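Local coordinates for protein HTP-2 (Caenorhabditis elegans, PDB 4TZM), which binds a closure motif of HTP-3 through its HORMA domain and probably helps assemble the meiotic chromosome axis, at residues A[45-50]-A[79-84]; A[55-60]-A[180-185]; A[110-115]-A[120-125]; A[199-204]-A[209-214]. All blocks are in the same frame, centred on the assembly; numbering follows the deposited sequence.

Contact 1: residues A[45-50]-A[79-84]; sequences AIYVVF and LSFKNL
Tyr47 reaches out from the helix and gives its hydroxyl to the backbone carbonyl of Leu79, with OH 2.6 Å from O. The donor lies in the carbonyl plane and meets the C=O at 145°, while the carbonyl oxygen itself sits at the edge of the Tyr47 ring, near the ring plane. Phe81 comes in from the opposite direction and lays its ring nearly parallel to that of Tyr47, the planes at 19°. The rings are offset, with centroids 5.7 Å apart, and meet through their outer atoms, Phe81 CE2 lying 3.9 Å from Tyr47 CZ. Along the tyrosine's flank, CE1 comes within 4.2 Å of Leu79 CB. CG is trans to the backbone N (chi1 168°), which directs the ring so that the hydroxyl spans the 8.0 Å between the CA atoms of Tyr47 and Leu79. The contact ties helix 35-56 of the HORMA domain to the end of strand 75-79 and to the loop that leads into helix 84-102. Ser51, one turn along from Tyr47, adds a second tie: its OG is bonded to both Tyr47 O and Leu79 N. Past Phe81 in the chain, Asn83 is the N-cap of helix 84-102, its OD1 bonded to Ala86 N, and His87 of that helix meets the Phe81 ring edge-to-face.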
loop_
_atom_site.group_PDB
_atom_site.type_symbol
_atom_site.label_atom_id
_atom_site.label_comp_id
_atom_site.label_asym_id
_atom_site.label_seq_id
_atom_site.Cartn_x
_atom_site.Cartn_y
_atom_site.Cartn_z
ATOM N N ALA A 45 -1.737 -3.791 -4.988
ATOM C CA ALA A 45 -0.867 -2.652 -4.696
ATOM C C ALA A 45 -0.328 -2.693 -3.265
ATOM O O ALA A 45 0.850 -2.428 -3.030
ATOM C CB ALA A 45 -1.606 -1.341 -4.941
ATOM N N ILE A 46 -1.194 -3.020 -2.310
ATOM C CA ILE A 46 -0.778 -3.160 -0.919
ATOM C C ILE A 46 0.293 -4.237 -0.800
ATOM O O ILE A 46 1.310 -4.046 -0.134
ATOM C CB ILE A 46 -1.966 -3.517 0.003
ATOM C CG1 ILE A 46 -2.994 -2.382 0.024
ATOM C CG2 ILE A 46 -1.482 -3.802 1.413
ATOM C CD1 ILE A 46 -4.276 -2.724 0.778
ATOM N N TYR A 47 0.061 -5.365 -1.463
ATOM C CA TYR A 47 0.983 -6.497 -1.421
ATOM C C TYR A 47 2.346 -6.146 -2.011
ATOM O O TYR A 47 3.386 -6.509 -1.458
ATOM C CB TYR A 47 0.372 -7.694 -2.164
ATOM C CG TYR A 47 1.330 -8.838 -2.447
ATOM C CD1 TYR A 47 1.635 -9.785 -1.471
ATOM C CD2 TYR A 47 1.913 -8.982 -3.701
ATOM C CE1 TYR A 47 2.509 -10.837 -1.737
ATOM C CE2 TYR A 47 2.782 -10.022 -3.974
ATOM C CZ TYR A 47 3.076 -10.948 -2.992
ATOM O OH TYR A 47 3.942 -11.983 -3.269
ATOM N N VAL A 48 2.339 -5.431 -3.131
ATOM C CA VAL A 48 3.576 -5.128 -3.837
ATOM C C VAL A 48 4.376 -4.040 -3.134
ATOM O O VAL A 48 5.575 -4.194 -2.914
ATOM C CB VAL A 48 3.302 -4.706 -5.288
ATOM C CG1 VAL A 48 4.574 -4.175 -5.941
ATOM C CG2 VAL A 48 2.747 -5.881 -6.079
ATOM N N VAL A 49 3.717 -2.948 -2.767
ATOM C CA VAL A 49 4.423 -1.824 -2.167
ATOM C C VAL A 49 4.977 -2.182 -0.791
ATOM O O VAL A 49 6.140 -1.914 -0.506
ATOM C CB VAL A 49 3.516 -0.576 -2.070
ATOM C CG1 VAL A 49 4.264 0.570 -1.412
ATOM C CG2 VAL A 49 3.055 -0.166 -3.455
ATOM N N PHE A 50 4.167 -2.813 0.053
ATOM C CA PHE A 50 4.640 -3.175 1.389
ATOM C C PHE A 50 5.688 -4.278 1.366
ATOM O O PHE A 50 6.523 -4.354 2.266
ATOM C CB PHE A 50 3.467 -3.566 2.288
ATOM C CG PHE A 50 2.741 -2.384 2.841
ATOM C CD1 PHE A 50 3.390 -1.507 3.694
ATOM C CD2 PHE A 50 1.431 -2.125 2.490
ATOM C CE1 PHE A 50 2.739 -0.400 4.202
ATOM C CE2 PHE A 50 0.771 -1.020 2.997
ATOM C CZ PHE A 50 1.429 -0.155 3.854
ATOM N N LEU A 79 6.841 -10.726 -1.357
ATOM C CA LEU A 79 6.849 -11.790 -0.357
ATOM C C LEU A 79 6.522 -13.145 -0.986
ATOM O O LEU A 79 5.626 -13.248 -1.823
ATOM C CB LEU A 79 5.865 -11.467 0.772
ATOM C CG LEU A 79 6.309 -10.387 1.766
ATOM C CD1 LEU A 79 5.121 -9.846 2.545
ATOM C CD2 LEU A 79 7.371 -10.928 2.718
ATOM N N SER A 80 7.268 -14.173 -0.593
ATOM C CA SER A 80 7.120 -15.501 -1.181
ATOM C C SER A 80 6.104 -16.341 -0.415
ATOM O O SER A 80 6.127 -16.388 0.815
ATOM C CB SER A 80 8.471 -16.219 -1.222
ATOM O OG SER A 80 8.351 -17.490 -1.837
ATOM N N PHE A 81 5.215 -17.004 -1.151
ATOM C CA PHE A 81 4.164 -17.812 -0.543
ATOM C C PHE A 81 4.659 -19.204 -0.156
ATOM O O PHE A 81 3.939 -19.964 0.488
ATOM C CB PHE A 81 2.966 -17.927 -1.489
ATOM C CG PHE A 81 2.169 -16.660 -1.612
ATOM C CD1 PHE A 81 1.158 -16.371 -0.710
ATOM C CD2 PHE A 81 2.431 -15.753 -2.628
ATOM C CE1 PHE A 81 0.420 -15.203 -0.817
ATOM C CE2 PHE A 81 1.699 -14.587 -2.741
ATOM C CZ PHE A 81 0.693 -14.311 -1.833
ATOM N N LYS A 82 5.886 -19.530 -0.554
ATOM C CA LYS A 82 6.495 -20.811 -0.205
ATOM C C LYS A 82 7.117 -20.757 1.190
ATOM O O LYS A 82 7.099 -21.743 1.925
ATOM C CB LYS A 82 7.545 -21.210 -1.245
ATOM C CG LYS A 82 6.964 -21.599 -2.599
ATOM C CD LYS A 82 8.052 -21.707 -3.660
ATOM C CE LYS A 82 7.458 -21.879 -5.053
ATOM N NZ LYS A 82 8.470 -21.667 -6.128
ATOM N N ASN A 83 7.674 -19.605 1.547
ATOM C CA ASN A 83 8.136 -19.373 2.911
ATOM C C ASN A 83 6.939 -19.123 3.822
ATOM O O ASN A 83 6.116 -18.247 3.544
ATOM C CB ASN A 83 9.108 -18.191 2.959
ATOM C CG ASN A 83 9.745 -18.012 4.326
ATOM O OD1 ASN A 83 9.083 -17.626 5.292
ATOM N ND2 ASN A 83 11.042 -18.274 4.411
ATOM N N LEU A 84 6.844 -19.887 4.908
ATOM C CA LEU A 84 5.655 -19.873 5.754
ATOM C C LEU A 84 5.447 -18.554 6.492
ATOM O O LEU A 84 4.322 -18.059 6.557
ATOM C CB LEU A 84 5.703 -21.026 6.759
ATOM C CG LEU A 84 5.171 -22.373 6.256
ATOM C CD1 LEU A 84 5.409 -23.482 7.276
ATOM C CD2 LEU A 84 3.691 -22.260 5.924
#

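Contact 2: residues A[55-60]-A[180-185]; sequences RQRNIL and FLCTKV
The guanidinium of Arg57 turns an edge toward the end of helix 164-185, with Cys182 O lying near its plane, 4.0 Å from NH1. That is no bond; NH1 is instead bonded to Glu187 O and NH2 forms a salt bridge with Glu123. Closer contact falls to the aliphatic part of the arginine, whose CG and CD run beside the Cys182 sulfur, CG 3.5 Å from SG. Bends at chi2 (-57°) and chi3 (-83°) fold the chain back, so that CD also approaches Cys182 CB while the charged end passes on to its partners. Here helix 35-56 ends in a Schellman motif: Asn58 takes positive phi and its N is bonded to Arg55 O. This places Gln56, in the last helical turn, and Arg57, just after it, against helix 164-185, which has a wider pi-type turn at 181-185. Gln56 points its CB toward Cys182, 3.6 Å from that residue's CB. Its amide NE2 stays 3.7 Å from Thr183 OG1, a hydroxyl already bonded to Gln179 O one turn back. Beyond the Schellman turn, Ile59 and Leu60 pack on apolar side chains of the bound peptide.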
loop_
_atom_site.group_PDB
_atom_site.type_symbol
_atom_site.label_atom_id
_atom_site.label_comp_id
_atom_site.label_asym_id
_atom_site.label_seq_id
_atom_site.Cartn_x
_atom_site.Cartn_y
_atom_site.Cartn_z
ATOM N N ARG A 55 11.457 -5.370 2.193
ATOM C CA ARG A 55 12.732 -5.835 1.654
ATOM C C ARG A 55 13.766 -4.711 1.600
ATOM O O ARG A 55 14.869 -4.849 2.126
ATOM C CB ARG A 55 12.539 -6.437 0.260
ATOM C CG ARG A 55 13.840 -6.756 -0.467
ATOM C CD ARG A 55 14.609 -7.891 0.196
ATOM N NE ARG A 55 16.047 -7.658 0.119
ATOM C CZ ARG A 55 16.816 -7.387 1.169
ATOM N NH1 ARG A 55 16.290 -7.341 2.387
ATOM N NH2 ARG A 55 18.114 -7.174 1.004
ATOM N N GLN A 56 13.394 -3.598 0.974
ATOM C CA GLN A 56 14.320 -2.490 0.735
ATOM C C GLN A 56 14.851 -1.867 2.030
ATOM O O GLN A 56 15.981 -1.384 2.072
ATOM C CB GLN A 56 13.641 -1.420 -0.129
ATOM C CG GLN A 56 14.464 -0.953 -1.326
ATOM C CD GLN A 56 14.784 -2.072 -2.301
ATOM O OE1 GLN A 56 13.917 -2.869 -2.662
ATOM N NE2 GLN A 56 16.037 -2.137 -2.733
ATOM N N ARG A 57 14.040 -1.883 3.083
ATOM C CA ARG A 57 14.476 -1.376 4.383
ATOM C C ARG A 57 15.172 -2.467 5.191
ATOM O O ARG A 57 15.559 -2.249 6.343
ATOM C CB ARG A 57 13.292 -0.802 5.169
ATOM C CG ARG A 57 12.833 0.561 4.678
ATOM C CD ARG A 57 13.972 1.569 4.719
ATOM N NE ARG A 57 14.150 2.163 6.040
ATOM C CZ ARG A 57 15.296 2.674 6.479
ATOM N NH1 ARG A 57 16.374 2.651 5.708
ATOM N NH2 ARG A 57 15.369 3.200 7.695
ATOM N N ASN A 58 15.322 -3.638 4.577
ATOM C CA ASN A 58 16.035 -4.762 5.179
ATOM C C ASN A 58 15.381 -5.218 6.487
ATOM O O ASN A 58 16.052 -5.680 7.407
ATOM C CB ASN A 58 17.512 -4.401 5.401
ATOM C CG ASN A 58 18.392 -5.627 5.605
ATOM O OD1 ASN A 58 18.749 -5.970 6.734
ATOM N ND2 ASN A 58 18.745 -6.290 4.511
ATOM N N ILE A 59 14.061 -5.078 6.554
ATOM C CA ILE A 59 13.295 -5.520 7.710
ATOM C C ILE A 59 13.186 -7.039 7.678
ATOM O O ILE A 59 13.239 -7.703 8.714
ATOM C CB ILE A 59 11.899 -4.872 7.734
ATOM C CG1 ILE A 59 12.032 -3.349 7.811
ATOM C CG2 ILE A 59 11.072 -5.392 8.897
ATOM C CD1 ILE A 59 10.703 -2.612 7.894
ATOM N N LEU A 60 13.047 -7.580 6.473
ATOM C CA LEU A 60 13.099 -9.021 6.253
ATOM C C LEU A 60 14.164 -9.351 5.212
ATOM O O LEU A 60 14.276 -8.660 4.197
ATOM C CB LEU A 60 11.740 -9.552 5.801
ATOM C CG LEU A 60 10.608 -9.537 6.826
ATOM C CD1 LEU A 60 9.323 -10.033 6.188
ATOM C CD2 LEU A 60 10.970 -10.379 8.039
ATOM N N PHE A 180 14.170 4.041 -4.320
ATOM C CA PHE A 180 15.111 5.153 -4.244
ATOM C C PHE A 180 15.195 5.714 -2.823
ATOM O O PHE A 180 16.287 5.970 -2.315
ATOM C CB PHE A 180 14.730 6.257 -5.227
ATOM C CG PHE A 180 15.506 7.525 -5.032
ATOM C CD1 PHE A 180 16.824 7.620 -5.445
ATOM C CD2 PHE A 180 14.919 8.622 -4.424
ATOM C CE1 PHE A 180 17.540 8.787 -5.257
ATOM C CE2 PHE A 180 15.630 9.791 -4.234
ATOM C CZ PHE A 180 16.941 9.873 -4.649
ATOM N N LEU A 181 14.037 5.902 -2.191
ATOM C CA LEU A 181 13.958 6.400 -0.817
ATOM C C LEU A 181 14.716 5.515 0.172
ATOM O O LEU A 181 15.511 6.001 0.981
ATOM C CB LEU A 181 12.495 6.510 -0.377
ATOM C CG LEU A 181 12.194 6.835 1.088
ATOM C CD1 LEU A 181 12.738 8.205 1.450
ATOM C CD2 LEU A 181 10.698 6.758 1.362
ATOM N N CYS A 182 14.466 4.211 0.106
ATOM C CA CYS A 182 15.023 3.289 1.091
ATOM C C CYS A 182 16.515 3.047 0.892
ATOM O O CYS A 182 17.231 2.758 1.849
ATOM C CB CYS A 182 14.264 1.961 1.054
ATOM S SG CYS A 182 12.525 2.097 1.507
ATOM N N THR A 183 16.973 3.166 -0.350
ATOM C CA THR A 183 18.368 2.894 -0.693
ATOM C C THR A 183 19.271 4.130 -0.630
ATOM O O THR A 183 20.346 4.083 -0.032
ATOM C CB THR A 183 18.474 2.284 -2.106
ATOM O OG1 THR A 183 17.731 1.060 -2.150
ATOM C CG2 THR A 183 19.924 2.014 -2.477
ATOM N N LYS A 184 18.829 5.233 -1.234
ATOM C CA LYS A 184 19.684 6.413 -1.409
ATOM C C LYS A 184 19.367 7.585 -0.473
ATOM O O LYS A 184 20.152 8.523 -0.381
ATOM C CB LYS A 184 19.602 6.905 -2.859
ATOM C CG LYS A 184 19.893 5.847 -3.909
ATOM C CD LYS A 184 21.368 5.498 -3.961
ATOM C CE LYS A 184 21.668 4.556 -5.117
ATOM N NZ LYS A 184 23.132 4.427 -5.365
ATOM N N VAL A 185 18.229 7.541 0.214
ATOM C CA VAL A 185 17.816 8.672 1.050
ATOM C C VAL A 185 17.799 8.357 2.544
ATOM O O VAL A 185 18.426 9.058 3.339
ATOM C CB VAL A 185 16.415 9.187 0.653
ATOM C CG1 VAL A 185 15.991 10.323 1.575
ATOM C CG2 VAL A 185 16.407 9.641 -0.797
#

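Contact 3: residues A[110-115]-A[120-125]; sequences LVVTEH and EAIEVF
Val112 and Ile122 meet obliquely across the hairpin, CG1 to CG1 at 4.0 Å, where a classic beta bulge sets both Ile122 and Glu123 opposite Val112. Val112 O takes a nearly straight bond from Ile122 N (2.8 Å, 167°) and a weak one from Glu123 N. Ile122 CG1 sits between its own backbone N and carbonyl carbon (chi1 70°), which folds it over the same oxygen. Val112 shares its face of the sheet with Leu110, Glu123 and Phe125; there Val112 CB and Glu123 CB stand side by side at 4.0 Å, and Leu110 CB is 4.3 Å from Phe125 CB before the phenylalanine ring leads away. Val111 and Val124, a non-hydrogen-bonded pair, point to the other face, where Val111 CG1 also lies 3.6 Å from the methyl CB of Ala121. The hydrogen-bonded pairs flank them, Val112 N reaching Glu123 O at 2.8 Å. Glu123 OE1 is bonded to Ser248 OG, with OE2 in plane at the edge of the Phe125 ring. The face with Leu110 and Phe125 packs on helix 35-56 through Val53, while strands 193-201 and 240-248 continue the antiparallel sheet on the two sides of the hairpin.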
loop_
_atom_site.group_PDB
_atom_site.type_symbol
_atom_site.label_atom_id
_atom_site.label_comp_id
_atom_site.label_asym_id
_atom_site.label_seq_id
_atom_site.Cartn_x
_atom_site.Cartn_y
_atom_site.Cartn_z
ATOM N N LEU A 110 2.774 0.353 7.973
ATOM C CA LEU A 110 3.894 -0.418 8.485
ATOM C C LEU A 110 4.615 0.436 9.519
ATOM O O LEU A 110 5.197 1.466 9.182
ATOM C CB LEU A 110 4.843 -0.825 7.360
ATOM C CG LEU A 110 6.134 -1.490 7.835
ATOM C CD1 LEU A 110 5.813 -2.651 8.763
ATOM C CD2 LEU A 110 6.969 -1.960 6.659
ATOM N N VAL A 111 4.570 0.008 10.776
ATOM C CA VAL A 111 5.058 0.823 11.880
ATOM C C VAL A 111 6.287 0.220 12.553
ATOM O O VAL A 111 6.258 -0.922 13.008
ATOM C CB VAL A 111 3.949 1.025 12.932
ATOM C CG1 VAL A 111 4.501 1.706 14.172
ATOM C CG2 VAL A 111 2.799 1.824 12.339
ATOM N N VAL A 112 7.366 0.996 12.615
ATOM C CA VAL A 112 8.598 0.533 13.241
ATOM C C VAL A 112 8.861 1.261 14.557
ATOM O O VAL A 112 8.875 2.490 14.611
ATOM C CB VAL A 112 9.805 0.715 12.307
ATOM C CG1 VAL A 112 11.059 0.140 12.947
ATOM C CG2 VAL A 112 9.536 0.052 10.965
ATOM N N THR A 113 9.057 0.486 15.620
ATOM C CA THR A 113 9.342 1.029 16.945
ATOM C C THR A 113 10.582 0.365 17.530
ATOM O O THR A 113 10.934 -0.744 17.136
ATOM C CB THR A 113 8.166 0.820 17.917
ATOM O OG1 THR A 113 7.870 -0.580 18.021
ATOM C CG2 THR A 113 6.928 1.562 17.438
ATOM N N GLU A 114 11.238 1.035 18.473
ATOM C CA GLU A 114 12.403 0.454 19.134
ATOM C C GLU A 114 11.992 -0.682 20.072
ATOM O O GLU A 114 12.627 -1.736 20.100
ATOM C CB GLU A 114 13.185 1.528 19.899
ATOM C CG GLU A 114 12.353 2.359 20.862
ATOM C CD GLU A 114 13.198 3.311 21.686
ATOM O OE1 GLU A 114 14.443 3.258 21.570
ATOM O OE2 GLU A 114 12.620 4.113 22.450
ATOM N N HIS A 115 10.917 -0.471 20.824
ATOM C CA HIS A 115 10.429 -1.487 21.749
ATOM C C HIS A 115 9.051 -1.997 21.337
ATOM O O HIS A 115 8.209 -1.234 20.860
ATOM C CB HIS A 115 10.384 -0.938 23.179
ATOM C CG HIS A 115 11.695 -0.393 23.656
ATOM N ND1 HIS A 115 12.907 -0.922 23.267
ATOM C CD2 HIS A 115 11.980 0.642 24.479
ATOM C CE1 HIS A 115 13.884 -0.237 23.836
ATOM N NE2 HIS A 115 13.351 0.716 24.576
ATOM N N GLU A 120 4.509 5.190 19.943
ATOM C CA GLU A 120 5.304 6.165 19.209
ATOM C C GLU A 120 6.313 5.452 18.318
ATOM O O GLU A 120 7.107 4.642 18.795
ATOM C CB GLU A 120 6.025 7.114 20.166
ATOM C CG GLU A 120 6.801 8.217 19.465
ATOM C CD GLU A 120 7.502 9.146 20.432
ATOM O OE1 GLU A 120 7.427 8.905 21.655
ATOM O OE2 GLU A 120 8.129 10.119 19.965
ATOM N N ALA A 121 6.284 5.755 17.026
ATOM C CA ALA A 121 7.145 5.064 16.074
ATOM C C ALA A 121 8.398 5.861 15.734
ATOM O O ALA A 121 8.467 7.068 15.965
ATOM C CB ALA A 121 6.372 4.747 14.809
ATOM N N ILE A 122 9.388 5.165 15.184
ATOM C CA ILE A 122 10.611 5.796 14.713
ATOM C C ILE A 122 10.613 5.827 13.185
ATOM O O ILE A 122 11.413 6.530 12.567
ATOM C CB ILE A 122 11.869 5.063 15.228
ATOM C CG1 ILE A 122 12.012 3.692 14.561
ATOM C CG2 ILE A 122 11.818 4.920 16.744
ATOM C CD1 ILE A 122 13.404 3.093 14.690
ATOM N N GLU A 123 9.701 5.061 12.588
ATOM C CA GLU A 123 9.529 5.032 11.137
ATOM C C GLU A 123 8.149 4.491 10.760
ATOM O O GLU A 123 7.704 3.481 11.305
ATOM C CB GLU A 123 10.623 4.187 10.482
ATOM C CG GLU A 123 10.555 4.139 8.964
ATOM C CD GLU A 123 11.843 3.633 8.339
ATOM O OE1 GLU A 123 12.829 4.402 8.282
ATOM O OE2 GLU A 123 11.869 2.463 7.905
ATOM N N VAL A 124 7.473 5.167 9.833
ATOM C CA VAL A 124 6.144 4.747 9.390
ATOM C C VAL A 124 5.983 4.818 7.874
ATOM O O VAL A 124 6.281 5.840 7.258
ATOM C CB VAL A 124 5.029 5.608 10.029
ATOM C CG1 VAL A 124 3.678 5.278 9.412
ATOM C CG2 VAL A 124 4.985 5.408 11.532
ATOM N N PHE A 125 5.514 3.728 7.279
ATOM C CA PHE A 125 5.077 3.742 5.890
ATOM C C PHE A 125 3.564 3.566 5.841
ATOM O O PHE A 125 3.051 2.491 6.156
ATOM C CB PHE A 125 5.778 2.648 5.085
ATOM C CG PHE A 125 7.194 2.982 4.722
ATOM C CD1 PHE A 125 8.227 2.752 5.618
ATOM C CD2 PHE A 125 7.494 3.533 3.484
ATOM C CE1 PHE A 125 9.537 3.064 5.284
ATOM C CE2 PHE A 125 8.800 3.847 3.143
ATOM C CZ PHE A 125 9.824 3.611 4.045
#

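Contact 4: residues A[199-204]-A[209-214]; sequences LKYTND and FRIDGF
Strand 193-201 ends here, and the returning chain makes a type II beta turn from Ile211 to Phe214, with Phe214 N bonded to Ile211 O and Gly213 taking the positive phi of the turn. This is a peptide-binding part of the HORMA domain: Leu199, Lys200 and Phe214 pair with a strand of the bound peptide in an antiparallel ladder, so the sheet continues into the partner. Leu199 works with both of its methyls. CD2 stands over the centre of the Phe214 ring, 3.3 Å from the centroid and 7° off the normal, a close CH-pi contact, while CD1 lies over one face of the Tyr201 ring, toward its rim. With CG tucked between its backbone N and carbonyl carbon (chi1 57°), the branch sits where one methyl meets each ring. Ile211 slides past Tyr201 in the opposite direction, bringing CG1 to 3.6 Å from Tyr201 CE2, and its CD1 goes on to Leu199 CD2 at 3.7 Å. Phe209 reaches the same tyrosine carbon from another part of the loop, CE2 to CE2 at 4.1 Å, and meets Phe104 edge-to-face. Helix 84-102 backs this cluster, with Ala95 and Ala99 against Ile211 and Leu92 against Phe214. Arg210 bends at chi3 to place NH1 3.2 Å from Phe214 O, the donor well above the carbonyl plane. At the edge of the tyrosine ring and in its plane, the backbone N of Ile211 gives its hydrogen to Tyr201 OH, 3.0 Å away and almost straight at 173°.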
loop_
_atom_site.group_PDB
_atom_site.type_symbol
_atom_site.label_atom_id
_atom_site.label_comp_id
_atom_site.label_asym_id
_atom_site.label_seq_id
_atom_site.Cartn_x
_atom_site.Cartn_y
_atom_site.Cartn_z
ATOM N N LEU A 199 -3.699 -0.710 11.491
ATOM C CA LEU A 199 -4.670 -0.137 10.572
ATOM C C LEU A 199 -5.778 0.639 11.277
ATOM O O LEU A 199 -5.962 0.532 12.489
ATOM C CB LEU A 199 -5.263 -1.237 9.676
ATOM C CG LEU A 199 -5.969 -2.457 10.269
ATOM C CD1 LEU A 199 -7.406 -2.144 10.645
ATOM C CD2 LEU A 199 -5.931 -3.609 9.281
ATOM N N LYS A 200 -6.504 1.428 10.497
ATOM C CA LYS A 200 -7.603 2.221 11.013
ATOM C C LYS A 200 -8.855 1.944 10.196
ATOM O O LYS A 200 -8.840 2.051 8.971
ATOM C CB LYS A 200 -7.255 3.709 10.980
ATOM C CG LYS A 200 -8.360 4.637 11.449
ATOM C CD LYS A 200 -7.929 6.092 11.326
ATOM C CE LYS A 200 -9.026 7.045 11.772
ATOM N NZ LYS A 200 -8.630 8.464 11.552
ATOM N N TYR A 201 -9.930 1.570 10.876
ATOM C CA TYR A 201 -11.198 1.307 10.213
ATOM C C TYR A 201 -11.887 2.623 9.872
ATOM O O TYR A 201 -11.624 3.652 10.497
ATOM C CB TYR A 201 -12.104 0.447 11.097
ATOM C CG TYR A 201 -11.584 -0.947 11.391
ATOM C CD1 TYR A 201 -10.740 -1.185 12.469
ATOM C CD2 TYR A 201 -11.957 -2.030 10.604
ATOM C CE1 TYR A 201 -10.273 -2.460 12.749
ATOM C CE2 TYR A 201 -11.495 -3.309 10.875
ATOM C CZ TYR A 201 -10.653 -3.518 11.947
ATOM O OH TYR A 201 -10.195 -4.790 12.217
ATOM N N THR A 202 -12.761 2.593 8.873
ATOM C CA THR A 202 -13.576 3.756 8.541
ATOM C C THR A 202 -14.762 3.855 9.498
ATOM O O THR A 202 -15.028 2.927 10.265
ATOM C CB THR A 202 -14.092 3.695 7.092
ATOM O OG1 THR A 202 -14.873 2.508 6.908
ATOM C CG2 THR A 202 -12.929 3.688 6.109
ATOM N N ASN A 203 -15.472 4.979 9.452
ATOM C CA ASN A 203 -16.646 5.180 10.300
ATOM C C ASN A 203 -17.797 4.267 9.893
ATOM O O ASN A 203 -18.633 3.897 10.719
ATOM C CB ASN A 203 -17.105 6.641 10.250
ATOM C CG ASN A 203 -15.988 7.620 10.559
ATOM O OD1 ASN A 203 -14.987 7.265 11.182
ATOM N ND2 ASN A 203 -16.157 8.864 10.126
ATOM N N ASP A 204 -17.831 3.907 8.612
ATOM C CA ASP A 204 -18.885 3.056 8.066
ATOM C C ASP A 204 -18.766 1.620 8.568
ATOM O O ASP A 204 -19.750 0.881 8.600
ATOM C CB ASP A 204 -18.848 3.067 6.534
ATOM C CG ASP A 204 -18.228 4.331 5.969
ATOM O OD1 ASP A 204 -18.083 5.319 6.720
ATOM O OD2 ASP A 204 -17.887 4.337 4.766
ATOM N N PHE A 209 -17.536 -6.361 12.314
ATOM C CA PHE A 209 -16.582 -6.594 11.235
ATOM C C PHE A 209 -15.159 -6.387 11.732
ATOM O O PHE A 209 -14.815 -5.314 12.221
ATOM C CB PHE A 209 -16.859 -5.673 10.044
ATOM C CG PHE A 209 -15.827 -5.774 8.952
ATOM C CD1 PHE A 209 -15.918 -6.765 7.988
ATOM C CD2 PHE A 209 -14.759 -4.886 8.897
ATOM C CE1 PHE A 209 -14.966 -6.867 6.983
ATOM C CE2 PHE A 209 -13.803 -4.983 7.897
ATOM C CZ PHE A 209 -13.907 -5.975 6.938
ATOM N N ARG A 210 -14.331 -7.416 11.603
ATOM C CA ARG A 210 -12.935 -7.311 12.000
ATOM C C ARG A 210 -12.045 -7.919 10.931
ATOM O O ARG A 210 -12.356 -8.970 10.371
ATOM C CB ARG A 210 -12.695 -7.997 13.346
ATOM C CG ARG A 210 -11.277 -7.842 13.871
ATOM C CD ARG A 210 -11.074 -8.606 15.168
ATOM N NE ARG A 210 -11.265 -10.043 14.996
ATOM C CZ ARG A 210 -10.304 -10.885 14.629
ATOM N NH1 ARG A 210 -9.079 -10.434 14.388
ATOM N NH2 ARG A 210 -10.566 -12.179 14.500
ATOM N N ILE A 211 -10.938 -7.250 10.640
ATOM C CA ILE A 211 -10.021 -7.753 9.638
ATOM C C ILE A 211 -9.192 -8.892 10.232
ATOM O O ILE A 211 -8.645 -8.774 11.334
ATOM C CB ILE A 211 -9.133 -6.622 9.094
ATOM C CG1 ILE A 211 -10.026 -5.565 8.430
ATOM C CG2 ILE A 211 -8.115 -7.163 8.102
ATOM C CD1 ILE A 211 -9.318 -4.293 8.053
ATOM N N ASP A 212 -9.141 -10.008 9.510
ATOM C CA ASP A 212 -8.462 -11.202 9.993
ATOM C C ASP A 212 -6.973 -10.941 10.179
ATOM O O ASP A 212 -6.289 -10.493 9.257
ATOM C CB ASP A 212 -8.677 -12.375 9.031
ATOM C CG ASP A 212 -8.418 -13.727 9.687
ATOM O OD1 ASP A 212 -8.602 -13.841 10.919
ATOM O OD2 ASP A 212 -8.038 -14.681 8.974
ATOM N N GLY A 213 -6.475 -11.217 11.380
ATOM C CA GLY A 213 -5.067 -11.048 11.677
ATOM C C GLY A 213 -4.802 -9.804 12.498
ATOM O O GLY A 213 -3.713 -9.626 13.039
ATOM N N PHE A 214 -5.807 -8.941 12.593
ATOM C CA PHE A 214 -5.670 -7.680 13.311
ATOM C C PHE A 214 -6.602 -7.628 14.519
ATOM O O PHE A 214 -7.819 -7.489 14.374
ATOM C CB PHE A 214 -5.958 -6.495 12.382
ATOM C CG PHE A 214 -4.972 -6.343 11.251
ATOM C CD1 PHE A 214 -5.118 -7.067 10.077
ATOM C CD2 PHE A 214 -3.912 -5.454 11.356
ATOM C CE1 PHE A 214 -4.216 -6.917 9.034
ATOM C CE2 PHE A 214 -3.008 -5.297 10.317
ATOM C CZ PHE A 214 -3.159 -6.030 9.156
#

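Contacts 1 and 2 both use helix 35-56, the first along its length and the second at its C-terminal end, and they meet through Leu79 and Leu60. Contact 3 is held by main-chain bonds between strands, whereas contacts 1 and 4 each rely on a tyrosine hydroxyl bonded to backbone, as donor in one and acceptor in the other. Contact 2 has no hydrogen bond between its segments and is only partly buried; the other three are buried. Contacts 2 and 3 also share a salt bridge. Contact 4 touches none of the others, though its strand 193-201 neighbours strand 105-113 of contact 3, and like contact 2 it reaches the peptide.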